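Local coordinates for protein CheA (Treponema denticola, PDB 6Y1Y) that probably relays chemoreceptor signals to the flagellar motors as a histidine kinase that phosphorylates itself, this chain being its helical dimerization domain, at residues B[16-19]-B[20-24]; B[26-29]-B[30-34]; B[117-120]-B[121-125]; B[108-111]-B[112-116]; B[43-46]-B[47-51]. All blocks are in the same frame, centred on the assembly; numbering follows the deposited sequence.

Contact 1: residues B[16-19]-B[20-24]; sequences LVSE and TVITK
On helix 7-67, the long first helix of the CheA dimerization domain, T20 and T23 turn their hydroxyls back onto the carbonyls of L16 and E19, four residues earlier. This helix pairs with helix 93-125 in a bundle shared by two subunits. T20 OG1 donates to L16 O at 2.9 Å. T20 N reaches the same oxygen at 3.0 Å, from the opposite face of the carbonyl plane. One acceptor is thus gripped twice. The torsion of T20 (chi1 -56°) sets OG1 beside its own backbone N and CG2 on the far side of it, which points the hydroxyl at the preceding turn. T23 repeats the pattern on E19 O, with OG1 at 2.9 Å and N at 3.0 Å. The OG1 approach is more in line with the carbonyl here: the C=O...OG1 angle is 152°, against 136° at L16 O. These doubled bonds satisfy two buried hydroxyls on the face turned to helix 93-125. There T23 OG1 has a probable further bond to N110 ND2, I114 packs on both threonines, and the E19 carboxylate makes a salt bridge with R113. V17 and V21, one turn apart, pack on Q119 of the second subunit. Between these two valines the contact is loose: V17 CG1 and V21 CG2 are 4.5 Å apart. I22 lies along the carbonyl of S18. Its CG1 is 3.2 Å from S18 O, and its CD1 stops 4.1 Å from S18 OG.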
loop_
_atom_site.group_PDB
_atom_site.type_symbol
_atom_site.label_atom_id
_atom_site.label_comp_id
_atom_site.label_asym_id
_atom_site.label_seq_id
_atom_site.Cartn_x
_atom_site.Cartn_y
_atom_site.Cartn_z
ATOM N N LEU B 16 -6.899 28.337 -7.138
ATOM C CA LEU B 16 -6.608 27.020 -7.701
ATOM C C LEU B 16 -5.253 26.509 -7.229
ATOM O O LEU B 16 -5.099 25.315 -6.940
ATOM C CB LEU B 16 -6.662 27.070 -9.229
ATOM C CG LEU B 16 -8.059 26.948 -9.844
ATOM C CD1 LEU B 16 -7.987 27.034 -11.360
ATOM C CD2 LEU B 16 -8.724 25.650 -9.411
ATOM N N VAL B 17 -4.257 27.396 -7.136
ATOM C CA VAL B 17 -2.946 26.964 -6.665
ATOM C C VAL B 17 -3.013 26.609 -5.183
ATOM O O VAL B 17 -2.377 25.651 -4.726
ATOM C CB VAL B 17 -1.883 28.045 -6.946
ATOM C CG1 VAL B 17 -0.552 27.678 -6.296
ATOM C CG2 VAL B 17 -1.714 28.257 -8.446
ATOM N N SER B 18 -3.830 27.340 -4.421
ATOM C CA SER B 18 -4.047 26.983 -3.021
ATOM C C SER B 18 -4.636 25.582 -2.892
ATOM O O SER B 18 -4.198 24.792 -2.043
ATOM C CB SER B 18 -4.958 28.018 -2.352
ATOM O OG SER B 18 -5.319 27.608 -1.051
ATOM N N GLU B 19 -5.633 25.256 -3.719
ATOM C CA GLU B 19 -6.191 23.905 -3.719
ATOM C C GLU B 19 -5.137 22.872 -4.091
ATOM O O GLU B 19 -5.164 21.739 -3.595
ATOM C CB GLU B 19 -7.360 23.805 -4.696
ATOM C CG GLU B 19 -8.659 24.450 -4.270
ATOM C CD GLU B 19 -9.785 24.085 -5.221
ATOM O OE1 GLU B 19 -10.335 22.970 -5.083
ATOM O OE2 GLU B 19 -10.101 24.896 -6.120
ATOM N N THR B 20 -4.235 23.232 -5.009
ATOM C CA THR B 20 -3.166 22.321 -5.405
ATOM C C THR B 20 -2.238 22.040 -4.239
ATOM O O THR B 20 -1.846 20.889 -4.009
ATOM C CB THR B 20 -2.371 22.911 -6.573
ATOM O OG1 THR B 20 -3.257 23.212 -7.661
ATOM C CG2 THR B 20 -1.317 21.930 -7.055
ATOM N N VAL B 21 -1.885 23.085 -3.484
ATOM C CA VAL B 21 -0.986 22.934 -2.343
ATOM C C VAL B 21 -1.634 22.081 -1.257
ATOM O O VAL B 21 -0.970 21.255 -0.617
ATOM C CB VAL B 21 -0.573 24.320 -1.814
ATOM C CG1 VAL B 21 0.126 24.189 -0.463
ATOM C CG2 VAL B 21 0.327 25.032 -2.825
ATOM N N ILE B 22 -2.937 22.258 -1.040
ATOM C CA ILE B 22 -3.641 21.453 -0.047
ATOM C C ILE B 22 -3.644 19.997 -0.469
ATOM O O ILE B 22 -3.367 19.092 0.328
ATOM C CB ILE B 22 -5.079 21.972 0.138
ATOM C CG1 ILE B 22 -5.069 23.380 0.734
ATOM C CG2 ILE B 22 -5.903 20.994 0.968
ATOM C CD1 ILE B 22 -6.431 24.048 0.733
ATOM N N THR B 23 -3.946 19.752 -1.742
ATOM C CA THR B 23 -3.942 18.390 -2.252
ATOM C C THR B 23 -2.550 17.772 -2.161
ATOM O O THR B 23 -2.406 16.608 -1.763
ATOM C CB THR B 23 -4.473 18.396 -3.687
ATOM O OG1 THR B 23 -5.815 18.901 -3.685
ATOM C CG2 THR B 23 -4.486 17.004 -4.264
ATOM N N LYS B 24 -1.508 18.544 -2.502
ATOM C CA LYS B 24 -0.138 18.050 -2.364
ATOM C C LYS B 24 0.173 17.651 -0.927
ATOM O O LYS B 24 0.784 16.601 -0.684
ATOM C CB LYS B 24 0.861 19.108 -2.850
ATOM C CG LYS B 24 2.328 18.642 -2.874
ATOM C CD LYS B 24 3.104 18.891 -1.561
ATOM C CE LYS B 24 4.324 17.962 -1.472
ATOM N NZ LYS B 24 5.122 18.109 -0.215
#

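Contact 2: residues B[26-29]-B[30-34]; sequences SLNQ and STIEF
The shortest hydrogen bond here joins T31 to N28. T31 OG1 donates to N28 O at 2.6 Å. It arrives in the carbonyl plane, on a lone pair, with a C=O...OG1 angle of 133°. The T31 hydroxyl lies between its own backbone N and carbonyl carbon (chi1 71°), and this turns it to the carbonyl three residues back. N28 O also takes the ordinary helical bond from I32 N, at 3.1 Å. A second polar link runs through water 1. The water donates to S30 OG at 2.8 Å and, weakly, to S26 O at 3.2 Å. The S26 hydroxyl is bonded to S107 of helix 93-125. This is the part of the two-subunit helical bundle where the dimer packs through aromatic rings: F34 stacks on F34 of the second subunit, and S30 and T31 rest on F104 of that subunit. Non-bonded packing involves the methyl end of I32 and polar groups. I32 CD1 is 3.5 Å from Q29 OE1, and the two side chains run side by side in the same direction. The bend of Q29 at chi2 (-54°) brings its amide there. The N28 amide crosses I32 at a slant, with ND2 3.7 Å from CD1.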
loop_
_atom_site.group_PDB
_atom_site.type_symbol
_atom_site.label_atom_id
_atom_site.label_comp_id
_atom_site.label_asym_id
_atom_site.label_seq_id
_atom_site.Cartn_x
_atom_site.Cartn_y
_atom_site.Cartn_z
ATOM N N SER B 26 -1.875 16.604 1.264
ATOM C CA SER B 26 -2.585 15.369 1.570
ATOM C C SER B 26 -1.907 14.179 0.903
ATOM O O SER B 26 -1.761 13.114 1.514
ATOM C CB SER B 26 -4.037 15.493 1.118
ATOM O OG SER B 26 -4.734 14.260 1.208
ATOM N N LEU B 27 -1.426 14.363 -0.325
ATOM C CA LEU B 27 -0.708 13.297 -1.015
ATOM C C LEU B 27 0.584 12.964 -0.289
ATOM O O LEU B 27 0.966 11.794 -0.202
ATOM C CB LEU B 27 -0.424 13.700 -2.465
ATOM C CG LEU B 27 -1.668 13.711 -3.350
ATOM C CD1 LEU B 27 -1.429 14.498 -4.623
ATOM C CD2 LEU B 27 -2.110 12.286 -3.687
ATOM N N ASN B 28 1.271 13.978 0.246
ATOM C CA ASN B 28 2.465 13.710 1.039
ATOM C C ASN B 28 2.139 12.829 2.243
ATOM O O ASN B 28 2.867 11.875 2.533
ATOM C CB ASN B 28 3.111 15.022 1.488
ATOM C CG ASN B 28 4.353 14.802 2.327
ATOM O OD1 ASN B 28 5.353 14.228 1.862
ATOM N ND2 ASN B 28 4.295 15.240 3.580
ATOM N N GLN B 29 1.040 13.121 2.944
ATOM C CA GLN B 29 0.655 12.279 4.070
ATOM C C GLN B 29 0.345 10.861 3.614
ATOM O O GLN B 29 0.629 9.903 4.343
ATOM C CB GLN B 29 -0.523 12.902 4.808
ATOM C CG GLN B 29 -0.115 14.137 5.623
ATOM C CD GLN B 29 1.035 13.855 6.590
ATOM O OE1 GLN B 29 2.084 14.494 6.533
ATOM N NE2 GLN B 29 0.838 12.890 7.478
ATOM N N SER B 30 -0.200 10.708 2.402
ATOM C CA SER B 30 -0.468 9.361 1.898
ATOM C C SER B 30 0.825 8.619 1.603
ATOM O O SER B 30 0.900 7.408 1.819
ATOM C CB SER B 30 -1.320 9.418 0.632
ATOM O OG SER B 30 -2.699 9.574 0.931
ATOM N N THR B 31 1.874 9.316 1.141
ATOM C CA THR B 31 3.148 8.615 0.964
ATOM C C THR B 31 3.672 8.117 2.307
ATOM O O THR B 31 4.248 7.025 2.385
ATOM C CB THR B 31 4.206 9.494 0.283
ATOM O OG1 THR B 31 4.637 10.519 1.188
ATOM C CG2 THR B 31 3.674 10.109 -1.012
ATOM N N ILE B 32 3.488 8.908 3.367
ATOM C CA ILE B 32 3.934 8.505 4.699
ATOM C C ILE B 32 3.095 7.344 5.202
ATOM O O ILE B 32 3.613 6.401 5.819
ATOM C CB ILE B 32 3.884 9.710 5.654
ATOM C CG1 ILE B 32 4.940 10.737 5.237
ATOM C CG2 ILE B 32 4.093 9.253 7.087
ATOM C CD1 ILE B 32 4.562 12.161 5.581
ATOM N N GLU B 33 1.791 7.384 4.933
ATOM C CA GLU B 33 0.912 6.292 5.337
ATOM C C GLU B 33 1.345 4.976 4.703
ATOM O O GLU B 33 1.417 3.940 5.383
ATOM C CB GLU B 33 -0.529 6.636 4.959
ATOM C CG GLU B 33 -1.560 5.651 5.435
ATOM C CD GLU B 33 -2.971 6.206 5.391
ATOM O OE1 GLU B 33 -3.214 7.202 4.673
ATOM O OE2 GLU B 33 -3.846 5.635 6.078
ATOM N N PHE B 34 1.670 4.994 3.408
ATOM C CA PHE B 34 2.078 3.752 2.766
ATOM C C PHE B 34 3.475 3.331 3.205
ATOM O O PHE B 34 3.762 2.131 3.268
ATOM C CB PHE B 34 2.002 3.875 1.243
ATOM C CG PHE B 34 0.599 3.841 0.703
ATOM C CD1 PHE B 34 -0.204 2.720 0.884
ATOM C CD2 PHE B 34 0.097 4.920 -0.017
ATOM C CE1 PHE B 34 -1.497 2.687 0.387
ATOM C CE2 PHE B 34 -1.195 4.899 -0.511
ATOM C CZ PHE B 34 -1.991 3.780 -0.313
HETATM O O HOH W 1 -4.180 11.708 -0.057
#

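Contact 3: residues B[117-120]-B[121-125]; sequences ELQE and GVMKI
E120 and K124 are one turn apart on helix 93-125, and their side chains run side by side in the same direction. Both chains are bent, E120 at chi2 (-81°) and K124 at chi2 and chi4. The bends bring the charged ends to the same side of the helix, yet E120 OE1 and K124 NZ remain 4.1 Å apart, too far for a salt bridge. Between their backbones, K124 N bonds to E120 O at 3.1 Å. M123 passes close to the Q119 carbonyl. Its CG is 3.2 Å from Q119 O and its SD 3.6 Å from that oxygen. SD also comes within 4.2 Å of Q119 CG. V122 CG2 sits 3.3 Å from L118 O, which also accepts a bond from V122 N at 2.8 Å. G121 N bonds to E117 O at 2.8 Å. The next shell places this turn in the dimer bundle. L118 packs on T20 of helix 7-67, and V122 and M123 pack on L14 of the second subunit. The carboxylate of E117 is held by R113, one turn earlier. L118 and V122 are buried between helices, while E120 and K124 are exposed. The opposite charges of E120 and K124 probably attract each other, but without a direct bond and near solvent the effect is likely modest.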
loop_
_atom_site.group_PDB
_atom_site.type_symbol
_atom_site.label_atom_id
_atom_site.label_comp_id
_atom_site.label_asym_id
_atom_site.label_seq_id
_atom_site.Cartn_x
_atom_site.Cartn_y
_atom_site.Cartn_z
ATOM N N GLU B 117 -8.643 22.495 -14.322
ATOM C CA GLU B 117 -8.994 23.895 -14.116
ATOM C C GLU B 117 -7.775 24.798 -14.261
ATOM O O GLU B 117 -7.876 25.901 -14.812
ATOM C CB GLU B 117 -9.635 24.078 -12.740
ATOM C CG GLU B 117 -11.037 23.496 -12.621
ATOM C CD GLU B 117 -11.740 23.941 -11.349
ATOM O OE1 GLU B 117 -11.193 23.713 -10.249
ATOM O OE2 GLU B 117 -12.840 24.524 -11.450
ATOM N N LEU B 118 -6.619 24.359 -13.753
ATOM C CA LEU B 118 -5.391 25.134 -13.916
ATOM C C LEU B 118 -5.047 25.317 -15.385
ATOM O O LEU B 118 -4.614 26.399 -15.799
ATOM C CB LEU B 118 -4.230 24.457 -13.190
ATOM C CG LEU B 118 -4.085 24.656 -11.681
ATOM C CD1 LEU B 118 -3.090 23.638 -11.142
ATOM C CD2 LEU B 118 -3.650 26.069 -11.333
ATOM N N GLN B 119 -5.216 24.263 -16.185
ATOM C CA GLN B 119 -4.846 24.341 -17.594
ATOM C C GLN B 119 -5.662 25.408 -18.304
ATOM O O GLN B 119 -5.111 26.283 -18.983
ATOM C CB GLN B 119 -5.042 22.980 -18.255
ATOM C CG GLN B 119 -4.456 22.863 -19.644
ATOM C CD GLN B 119 -4.042 21.440 -19.963
ATOM O OE1 GLN B 119 -2.906 21.040 -19.706
ATOM N NE2 GLN B 119 -4.968 20.664 -20.514
ATOM N N GLU B 120 -6.982 25.379 -18.126
ATOM C CA GLU B 120 -7.817 26.388 -18.763
ATOM C C GLU B 120 -7.608 27.753 -18.121
ATOM O O GLU B 120 -7.597 28.775 -18.814
ATOM C CB GLU B 120 -9.285 25.974 -18.702
ATOM C CG GLU B 120 -9.562 24.615 -19.328
ATOM C CD GLU B 120 -9.675 24.670 -20.847
ATOM O OE1 GLU B 120 -9.396 25.739 -21.438
ATOM O OE2 GLU B 120 -10.041 23.635 -21.450
ATOM N N GLY B 121 -7.414 27.785 -16.800
ATOM C CA GLY B 121 -7.238 29.058 -16.117
ATOM C C GLY B 121 -5.991 29.801 -16.556
ATOM O O GLY B 121 -6.027 31.010 -16.804
ATOM N N VAL B 122 -4.864 29.095 -16.647
ATOM C CA VAL B 122 -3.620 29.759 -17.019
ATOM C C VAL B 122 -3.636 30.147 -18.491
ATOM O O VAL B 122 -3.064 31.176 -18.874
ATOM C CB VAL B 122 -2.412 28.872 -16.669
ATOM C CG1 VAL B 122 -1.123 29.482 -17.186
ATOM C CG2 VAL B 122 -2.324 28.697 -15.155
ATOM N N MET B 123 -4.335 29.383 -19.333
ATOM C CA MET B 123 -4.314 29.709 -20.755
ATOM C C MET B 123 -5.158 30.939 -21.045
ATOM O O MET B 123 -4.789 31.769 -21.884
ATOM C CB MET B 123 -4.854 28.536 -21.574
ATOM C CG MET B 123 -3.911 27.360 -21.777
ATOM S SD MET B 123 -4.755 25.944 -22.533
ATOM C CE MET B 123 -4.463 26.267 -24.268
ATOM N N LYS B 124 -6.235 31.120 -20.292
ATOM C CA LYS B 124 -7.162 32.222 -20.510
ATOM C C LYS B 124 -6.707 33.543 -19.906
ATOM O O LYS B 124 -7.284 34.580 -20.252
ATOM C CB LYS B 124 -8.548 31.842 -19.992
ATOM C CG LYS B 124 -9.330 30.986 -20.988
ATOM C CD LYS B 124 -9.173 31.520 -22.423
ATOM C CE LYS B 124 -9.519 30.473 -23.480
ATOM N NZ LYS B 124 -8.696 29.237 -23.373
ATOM N N ILE B 125 -5.716 33.550 -19.011
ATOM C CA ILE B 125 -5.226 34.839 -18.531
ATOM C C ILE B 125 -4.486 35.581 -19.637
ATOM O O ILE B 125 -4.385 36.811 -19.594
ATOM C CB ILE B 125 -4.336 34.693 -17.279
ATOM C CG1 ILE B 125 -3.009 34.009 -17.623
ATOM C CG2 ILE B 125 -5.082 33.976 -16.165
ATOM C CD1 ILE B 125 -1.928 34.214 -16.586
#

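Contact 4: residues B[108-111]-B[112-116]; sequences SQNL and GRISG
The N110 amide and the R113 guanidinium lie side by side, with their planes 48° apart. N110 OD1 accepts from R113 NH2 at 3.1 Å and, weakly, from R113 NE at 3.4 Å. The oxygen sits at the edge of the guanidinium, near its plane. The N-H of NH2 points to it at 155°. The bend of R113 at chi3 (57°) turns NE and NH2 back toward N110. Further partners lie outside this turn: E19 and E117 for the R113 guanidinium, and T23 for N110 ND2. The bonds to E19 and T23 tie helix 93-125 to helix 7-67 along one side of the antiparallel hairpin that each subunit adds to the dimer bundle. I114 packs next to the amide. Its CD1 is 3.4 Å from N110 ND2, while I114 N bonds to N110 O at 2.9 Å. S115 is buried, and its hydroxyl is satisfied within the helix. S115 OG donates to G112 O at 2.9 Å, and G116 N reaches that oxygen at 3.1 Å from the same face of its plane. S115 N bonds to L111 O at 2.8 Å.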
loop_
_atom_site.group_PDB
_atom_site.type_symbol
_atom_site.label_atom_id
_atom_site.label_comp_id
_atom_site.label_asym_id
_atom_site.label_seq_id
_atom_site.Cartn_x
_atom_site.Cartn_y
_atom_site.Cartn_z
ATOM N N SER B 108 -5.956 11.992 -5.446
ATOM C CA SER B 108 -5.521 11.936 -6.840
ATOM C C SER B 108 -6.618 12.404 -7.781
ATOM O O SER B 108 -6.356 13.149 -8.734
ATOM C CB SER B 108 -5.090 10.511 -7.188
ATOM O OG SER B 108 -4.587 10.435 -8.512
ATOM N N GLN B 109 -7.862 11.987 -7.531
ATOM C CA GLN B 109 -8.935 12.449 -8.402
ATOM C C GLN B 109 -9.126 13.952 -8.274
ATOM O O GLN B 109 -9.374 14.642 -9.273
ATOM C CB GLN B 109 -10.236 11.727 -8.082
ATOM C CG GLN B 109 -11.343 12.124 -9.033
ATOM C CD GLN B 109 -12.585 11.282 -8.876
ATOM O OE1 GLN B 109 -12.651 10.152 -9.367
ATOM N NE2 GLN B 109 -13.582 11.832 -8.214
ATOM N N ASN B 110 -9.012 14.478 -7.057
ATOM C CA ASN B 110 -9.119 15.916 -6.869
ATOM C C ASN B 110 -8.019 16.641 -7.623
ATOM O O ASN B 110 -8.264 17.679 -8.252
ATOM C CB ASN B 110 -9.069 16.257 -5.380
ATOM C CG ASN B 110 -9.643 17.628 -5.080
ATOM O OD1 ASN B 110 -10.712 17.988 -5.575
ATOM N ND2 ASN B 110 -8.924 18.404 -4.286
ATOM N N LEU B 111 -6.806 16.082 -7.614
ATOM C CA LEU B 111 -5.710 16.700 -8.351
ATOM C C LEU B 111 -6.006 16.735 -9.839
ATOM O O LEU B 111 -5.706 17.729 -10.511
ATOM C CB LEU B 111 -4.406 15.954 -8.080
ATOM C CG LEU B 111 -3.198 16.518 -8.830
ATOM C CD1 LEU B 111 -2.928 17.940 -8.402
ATOM C CD2 LEU B 111 -1.983 15.651 -8.596
ATOM N N GLY B 112 -6.603 15.665 -10.373
ATOM C CA GLY B 112 -6.991 15.680 -11.776
ATOM C C GLY B 112 -7.971 16.791 -12.094
ATOM O O GLY B 112 -7.830 17.485 -13.105
ATOM N N ARG B 113 -8.955 17.004 -11.221
ATOM C CA ARG B 113 -9.914 18.082 -11.447
ATOM C C ARG B 113 -9.229 19.440 -11.382
ATOM O O ARG B 113 -9.447 20.300 -12.244
ATOM C CB ARG B 113 -11.057 18.005 -10.434
ATOM C CG ARG B 113 -12.098 19.101 -10.634
ATOM C CD ARG B 113 -13.044 19.234 -9.451
ATOM N NE ARG B 113 -12.343 19.497 -8.197
ATOM C CZ ARG B 113 -11.841 20.679 -7.847
ATOM N NH1 ARG B 113 -11.955 21.725 -8.659
ATOM N NH2 ARG B 113 -11.225 20.818 -6.679
ATOM N N ILE B 114 -8.383 19.644 -10.372
ATOM C CA ILE B 114 -7.692 20.920 -10.229
ATOM C C ILE B 114 -6.786 21.169 -11.427
ATOM O O ILE B 114 -6.731 22.285 -11.962
ATOM C CB ILE B 114 -6.913 20.958 -8.902
ATOM C CG1 ILE B 114 -7.878 20.896 -7.719
ATOM C CG2 ILE B 114 -6.066 22.221 -8.817
ATOM C CD1 ILE B 114 -7.214 20.407 -6.460
ATOM N N SER B 115 -6.077 20.132 -11.884
ATOM C CA SER B 115 -5.147 20.306 -12.995
ATOM C C SER B 115 -5.876 20.704 -14.272
ATOM O O SER B 115 -5.367 21.513 -15.055
ATOM C CB SER B 115 -4.342 19.026 -13.218
ATOM O OG SER B 115 -5.118 18.044 -13.876
ATOM N N GLY B 116 -7.070 20.153 -14.498
ATOM C CA GLY B 116 -7.874 20.595 -15.626
ATOM C C GLY B 116 -8.263 22.057 -15.521
ATOM O O GLY B 116 -8.214 22.797 -16.508
#

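Contact 5: residues B[43-46]-B[47-51]; sequences NSST and IYKDK
The Y48 ring has S45 O at its edge, near its plane. Outside this turn the ring meets Y48 of the second subunit edge-to-face. V89 of both subunits packs on the Y48 side chain, and OH bonds to L86 O of the second subunit. The Y48 side chain leaves with CG opposite its own backbone N (chi1 167°), and the ring heads away from the preceding turn into the interface. The backbone N of Y48 bonds to S44 O at 2.7 Å. S45 and K49 meet one turn apart. K49 CG is 3.4 Å from S45 O, and the extended chain carries CE to 3.7 Å from S45 OG. Water 2 joins T46 OG1 to K49 NZ by two weak bonds, each 3.4 Å long. The T46 hydroxyl has its stronger partner in Q42 O, one turn back, and the D50 carboxylate makes a salt bridge with R54. I47 CG1 lies 3.4 Å from N43 O. Y48 is buried against the second subunit, while T46 is exposed and D50 partly so. This is the amphipathic pattern of a helix in a dimeric helical bundle, here helix 7-67 beside helix 72-87.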
loop_
_atom_site.group_PDB
_atom_site.type_symbol
_atom_site.label_atom_id
_atom_site.label_comp_id
_atom_site.label_asym_id
_atom_site.label_seq_id
_atom_site.Cartn_x
_atom_site.Cartn_y
_atom_site.Cartn_z
ATOM N N ASN B 43 7.543 -5.927 9.477
ATOM C CA ASN B 43 7.668 -6.411 10.845
ATOM C C ASN B 43 6.733 -7.586 11.091
ATOM O O ASN B 43 7.140 -8.618 11.639
ATOM C CB ASN B 43 7.383 -5.283 11.830
ATOM C CG ASN B 43 8.489 -4.247 11.871
ATOM O OD1 ASN B 43 9.643 -4.540 11.548
ATOM N ND2 ASN B 43 8.141 -3.023 12.259
ATOM N N SER B 44 5.473 -7.458 10.673
ATOM C CA SER B 44 4.514 -8.533 10.904
ATOM C C SER B 44 4.812 -9.770 10.061
ATOM O O SER B 44 4.540 -10.892 10.514
ATOM C CB SER B 44 3.095 -8.036 10.652
ATOM O OG SER B 44 2.686 -7.189 11.716
ATOM N N SER B 45 5.367 -9.591 8.854
ATOM C CA SER B 45 5.751 -10.728 8.011
ATOM C C SER B 45 6.863 -11.540 8.663
ATOM O O SER B 45 6.894 -12.773 8.552
ATOM C CB SER B 45 6.193 -10.225 6.632
ATOM O OG SER B 45 6.657 -11.291 5.805
ATOM N N THR B 46 7.819 -10.863 9.298
ATOM C CA THR B 46 8.853 -11.576 10.044
ATOM C C THR B 46 8.235 -12.440 11.142
ATOM O O THR B 46 8.619 -13.604 11.327
ATOM C CB THR B 46 9.841 -10.566 10.633
ATOM O OG1 THR B 46 10.409 -9.781 9.573
ATOM C CG2 THR B 46 10.961 -11.287 11.378
ATOM N N ILE B 47 7.266 -11.891 11.875
ATOM C CA ILE B 47 6.583 -12.658 12.911
ATOM C C ILE B 47 5.755 -13.772 12.282
ATOM O O ILE B 47 5.719 -14.908 12.787
ATOM C CB ILE B 47 5.729 -11.726 13.793
ATOM C CG1 ILE B 47 6.577 -10.586 14.375
ATOM C CG2 ILE B 47 5.089 -12.507 14.929
ATOM C CD1 ILE B 47 7.835 -11.057 15.066
ATOM N N TYR B 48 5.103 -13.475 11.151
ATOM C CA TYR B 48 4.299 -14.491 10.478
ATOM C C TYR B 48 5.146 -15.697 10.102
ATOM O O TYR B 48 4.730 -16.844 10.312
ATOM C CB TYR B 48 3.659 -13.882 9.216
ATOM C CG TYR B 48 3.057 -14.894 8.248
ATOM C CD1 TYR B 48 1.764 -15.347 8.423
ATOM C CD2 TYR B 48 3.789 -15.384 7.166
ATOM C CE1 TYR B 48 1.207 -16.286 7.560
ATOM C CE2 TYR B 48 3.236 -16.331 6.286
ATOM C CZ TYR B 48 1.947 -16.763 6.503
ATOM O OH TYR B 48 1.382 -17.691 5.656
ATOM N N LYS B 49 6.356 -15.465 9.579
ATOM C CA LYS B 49 7.203 -16.582 9.183
ATOM C C LYS B 49 7.710 -17.341 10.405
ATOM O O LYS B 49 7.798 -18.571 10.379
ATOM C CB LYS B 49 8.357 -16.080 8.316
ATOM C CG LYS B 49 7.909 -15.640 6.925
ATOM C CD LYS B 49 9.090 -15.172 6.084
ATOM C CE LYS B 49 8.588 -14.346 4.916
ATOM N NZ LYS B 49 9.698 -13.772 4.108
ATOM N N ASP B 50 8.024 -16.629 11.494
ATOM C CA ASP B 50 8.448 -17.305 12.722
ATOM C C ASP B 50 7.341 -18.213 13.246
ATOM O O ASP B 50 7.586 -19.373 13.606
ATOM C CB ASP B 50 8.836 -16.272 13.784
ATOM C CG ASP B 50 9.242 -16.910 15.105
ATOM O OD1 ASP B 50 10.253 -17.642 15.116
ATOM O OD2 ASP B 50 8.549 -16.685 16.132
ATOM N N LYS B 51 6.111 -17.705 13.274
ATOM C CA LYS B 51 4.995 -18.499 13.779
ATOM C C LYS B 51 4.688 -19.671 12.855
ATOM O O LYS B 51 4.402 -20.781 13.322
ATOM C CB LYS B 51 3.762 -17.614 13.931
ATOM C CG LYS B 51 3.877 -16.539 15.008
ATOM C CD LYS B 51 2.517 -15.901 15.273
ATOM C CE LYS B 51 2.590 -14.762 16.268
ATOM N NZ LYS B 51 3.007 -15.228 17.612
HETATM O O HOH W 2 10.561 -11.693 6.712
#

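Overall arrangement
All five contacts are local turns of helix, so none closes a longer loop; they follow one another without nesting or crossing. Helix 7-67 carries contact 1, then contact 2, then contact 5 farther along. The chain turns back through helix 72-87, and helix 93-125 brings contact 4 and then contact 3 alongside the first helix. Contact 4 meets contact 1 through a salt bridge and a probable hydrogen bond, and touches contact 2 by leucine packing. Contact 3 packs against contact 1. Contact 5 stands apart, its centre about 40 Å from that of contact 1. Every contact touches the second subunit, so together they sample the dimer bundle along much of its length.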